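Local structure of endonuclease 2 (Arabidopsis thaliana, 4CXP) at residues C66-N71 / C205-A210. The protein cleaves RNA and single-stranded DNA, and double-stranded DNA less well, as a metal-dependent endonuclease of the S1/P1 (type I) nuclease family. Sequence-based numbering, arbitrary orientation. Where two conformers were deposited one is given.
Sequences CSYQYN and CPDIYA
The ring of Tyr-68 lies with one face over the methyl of Ala-210: CB of Ala-210 sits 3.9 Å from the centroid of the Tyr-68 ring and only 17° off its normal, a CH-pi contact displaced toward the CD2 and CE2 side. The opposite face of the same ring meets the backbone N of Tyr-70 near the rim, 3.6 Å above the ring plane. Tyr-68 reaches the first turn of helix 206-221 because its chi1 of 163° turns CG away from the backbone N, and its OH donates a 2.7 Å hydrogen bond to OD1 of Asp-207. The hydroxyl approaches from above the carboxylate plane, 42° out of it. Asp-207 CB lies at the ring edge, close to the ring plane. Tyr-70 adds a second edge, its CD2 standing 3.4 Å from OD1 of Asp-207, while OD2 of Asp-207 is hydrogen-bonded to Tyr-90 of helix 85-96. A phenylalanine in place of Tyr-68 would probably leave OD1 of Asp-207 without this hydroxyl donor and the carboxylate freer to turn. The Tyr-68 side chain also touches Ile-60 and Ile-214, and the Cys-66 to Cys-218 disulfide ties the loop entering helix 70-73 to helix 206-221. Residues 67-71 probably form part of the substrate-binding surface. Bonds at both Asp-207 oxygens, one received from Tyr-68, would be expected to favour the ionised carboxylate and restrict its rotation.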
ATOM      1  N   CYS A  66      -6.116 -14.186  12.066  1.00 13.49           N
ATOM      2  CA  CYS A  66      -6.103 -13.878  10.639  0.70 12.84           C
ATOM      3  C   CYS A  66      -7.292 -13.042  10.195  1.00 13.54           C
ATOM      4  O   CYS A  66      -7.594 -12.956   8.996  1.00 15.91           O
ATOM      5  CB  CYS A  66      -6.005 -15.165   9.837  0.70 14.22           C
ATOM      6  SG  CYS A  66      -4.540 -16.140  10.278  0.70 17.27           S
ATOM      7  N   SER A  67      -7.894 -12.336  11.142  1.00 12.92           N
ATOM      8  CA  SER A  67      -9.094 -11.576  10.877  1.00 13.33           C
ATOM      9  C   SER A  67      -8.895 -10.083  11.085  1.00 12.44           C
ATOM     10  O   SER A  67      -8.074  -9.635  11.889  1.00 13.85           O
ATOM     11  CB  SER A  67     -10.234 -12.102  11.715  1.00 17.11           C
ATOM     12  OG  SER A  67     -10.072 -11.711  13.019  1.00 23.54           O
ATOM     13  N   TYR A  68      -9.693  -9.327  10.348  1.00 11.81           N
ATOM     14  CA  TYR A  68      -9.785  -7.887  10.491  1.00 11.83           C
ATOM     15  C   TYR A  68     -11.258  -7.501  10.508  1.00 12.52           C
ATOM     16  O   TYR A  68     -12.034  -7.977   9.690  1.00 13.39           O
ATOM     17  CB  TYR A  68      -9.103  -7.165   9.327  1.00 12.79           C
ATOM     18  CG  TYR A  68      -9.522  -5.725   9.211  1.00 12.32           C
ATOM     19  CD1 TYR A  68      -9.047  -4.769  10.093  1.00 12.41           C
ATOM     20  CD2 TYR A  68     -10.446  -5.323   8.257  1.00 13.12           C
ATOM     21  CE1 TYR A  68      -9.476  -3.451  10.031  1.00 12.67           C
ATOM     22  CE2 TYR A  68     -10.868  -4.011   8.175  1.00 13.23           C
ATOM     23  CZ  TYR A  68     -10.380  -3.071   9.058  1.00 12.66           C
ATOM     24  OH  TYR A  68     -10.771  -1.747   8.972  1.00 14.24           O
ATOM     25  N   GLN A  69     -11.619  -6.638  11.449  1.00 12.18           N
ATOM     26  CA  GLN A  69     -12.935  -6.014  11.486  1.00 12.80           C
ATOM     27  C   GLN A  69     -12.754  -4.547  11.837  1.00 13.29           C
ATOM     28  O   GLN A  69     -12.080  -4.225  12.814  1.00 14.09           O
ATOM     29  CB  GLN A  69     -13.857  -6.672  12.520  1.00 14.16           C
ATOM     30  CG  GLN A  69     -14.127  -8.142  12.264  1.00 16.29           C
ATOM     31  CD  GLN A  69     -15.047  -8.784  13.276  1.00 18.85           C
ATOM     32  OE1 GLN A  69     -15.807  -9.707  12.948  1.00 22.16           O
ATOM     33  NE2 GLN A  69     -14.977  -8.322  14.509  1.00 20.25           N
ATOM     34  N   TYR A  70     -13.364  -3.661  11.054  1.00 13.70           N
ATOM     35  CA  TYR A  70     -13.216  -2.223  11.271  1.00 13.43           C
ATOM     36  C   TYR A  70     -13.565  -1.819  12.700  1.00 14.89           C
ATOM     37  O   TYR A  70     -12.803  -1.134  13.378  1.00 14.79           O
ATOM     38  CB  TYR A  70     -14.075  -1.443  10.282  1.00 14.69           C
ATOM     39  CG  TYR A  70     -13.928   0.061  10.380  1.00 14.43           C
ATOM     40  CD1 TYR A  70     -14.650   0.796  11.311  1.00 17.42           C
ATOM     41  CD2 TYR A  70     -13.065   0.744   9.543  1.00 15.00           C
ATOM     42  CE1 TYR A  70     -14.505   2.171  11.407  1.00 19.39           C
ATOM     43  CE2 TYR A  70     -12.920   2.113   9.630  1.00 15.88           C
ATOM     44  CZ  TYR A  70     -13.631   2.818  10.559  1.00 18.11           C
ATOM     45  OH  TYR A  70     -13.491   4.192  10.637  1.00 22.77           O
ATOM     46  N   ASN A  71     -14.736  -2.208  13.167  1.00 16.27           N
ATOM     47  CA  ASN A  71     -15.137  -1.717  14.480  1.00 18.28           C
ATOM     48  C   ASN A  71     -14.215  -2.203  15.591  1.00 19.33           C
ATOM     49  O   ASN A  71     -13.947  -1.461  16.537  1.00 22.92           O
ATOM     50  CB  ASN A  71     -16.609  -2.025  14.772  1.00 22.28           C
ATOM     51  CG  ASN A  71     -17.550  -1.217  13.900  1.00 23.30           C
ATOM     52  OD1 ASN A  71     -17.253  -0.081  13.518  1.00 26.85           O
ATOM     53  ND2 ASN A  71     -18.709  -1.785  13.608  1.00 27.99           N
ATOM     54  N   CYS A 205     -13.452   1.075  -0.629  1.00 13.49           N
ATOM     55  CA  CYS A 205     -13.687  -0.200   0.045  0.70 13.49           C
ATOM     56  C   CYS A 205     -12.467  -0.716   0.836  1.00 12.08           C
ATOM     57  O   CYS A 205     -12.062  -1.870   0.653  1.00 12.80           O
ATOM     58  CB  CYS A 205     -14.069  -1.252  -1.013  0.70 15.43           C
ATOM     59  SG  CYS A 205     -15.799  -1.195  -1.542  0.70 15.28           S
ATOM     60  N   PRO A 206     -11.850   0.109   1.683  1.00 10.83           N
ATOM     61  CA  PRO A 206     -10.614  -0.313   2.315  1.00 10.78           C
ATOM     62  C   PRO A 206     -10.719  -1.564   3.166  1.00 10.21           C
ATOM     63  O   PRO A 206      -9.712  -2.262   3.334  1.00 10.97           O
ATOM     64  CB  PRO A 206     -10.245   0.891   3.184  1.00 11.61           C
ATOM     65  CG  PRO A 206     -11.556   1.564   3.460  1.00 11.77           C
ATOM     66  CD  PRO A 206     -12.283   1.437   2.156  1.00 12.12           C
ATOM     67  N   ASP A 207     -11.875  -1.842   3.759  1.00 11.17           N
ATOM     68  CA  ASP A 207     -11.969  -2.991   4.640  1.00 11.65           C
ATOM     69  C   ASP A 207     -11.766  -4.303   3.879  1.00 11.38           C
ATOM     70  O   ASP A 207     -11.260  -5.286   4.433  1.00 12.17           O
ATOM     71  CB  ASP A 207     -13.286  -2.966   5.413  1.00 13.66           C
ATOM     72  CG  ASP A 207     -13.398  -1.745   6.335  1.00 15.81           C
ATOM     73  OD1 ASP A 207     -12.365  -1.268   6.839  1.00 15.50           O
ATOM     74  OD2 ASP A 207     -14.518  -1.224   6.527  1.00 23.01           O
ATOM     75  N   ILE A 208     -12.154  -4.327   2.607  1.00 11.05           N
ATOM     76  CA  ILE A 208     -11.920  -5.480   1.745  0.70 11.31           C
ATOM     77  C   ILE A 208     -10.413  -5.750   1.652  1.00  9.68           C
ATOM     78  O   ILE A 208      -9.935  -6.884   1.742  1.00 10.72           O
ATOM     79  CB  ILE A 208     -12.511  -5.210   0.324  0.70 12.80           C
ATOM     80  CG1 ILE A 208     -14.032  -5.003   0.394  0.70 15.71           C
ATOM     81  CG2 ILE A 208     -12.142  -6.325  -0.648  0.70 13.50           C
ATOM     82  CD1 ILE A 208     -14.804  -6.160   0.984  0.70 20.48           C
ATOM     83  N   TYR A 209      -9.665  -4.680   1.431  1.00  8.45           N
ATOM     84  CA  TYR A 209      -8.248  -4.765   1.173  1.00  8.51           C
ATOM     85  C   TYR A 209      -7.486  -5.159   2.427  1.00  8.44           C
ATOM     86  O   TYR A 209      -6.547  -5.957   2.388  1.00  8.57           O
ATOM     87  CB  TYR A 209      -7.706  -3.453   0.598  1.00  9.23           C
ATOM     88  CG  TYR A 209      -8.594  -2.804  -0.454  1.00  9.09           C
ATOM     89  CD1 TYR A 209      -9.448  -3.549  -1.257  1.00  9.96           C
ATOM     90  CD2 TYR A 209      -8.579  -1.442  -0.635  1.00 10.32           C
ATOM     91  CE1 TYR A 209     -10.289  -2.962  -2.178  1.00 10.69           C
ATOM     92  CE2 TYR A 209      -9.410  -0.832  -1.577  1.00 11.60           C
ATOM     93  CZ  TYR A 209     -10.252  -1.610  -2.346  1.00 11.65           C
ATOM     94  OH  TYR A 209     -11.079  -1.024  -3.287  1.00 15.37           O
ATOM     95  N   ALA A 210      -7.912  -4.613   3.560  1.00  8.59           N
ATOM     96  CA  ALA A 210      -7.316  -4.961   4.830  1.00  8.97           C
ATOM     97  C   ALA A 210      -7.548  -6.410   5.205  1.00  9.04           C
ATOM     98  O   ALA A 210      -6.663  -7.083   5.707  1.00  9.33           O
ATOM     99  CB  ALA A 210      -7.820  -4.030   5.927  1.00  9.86           C
TER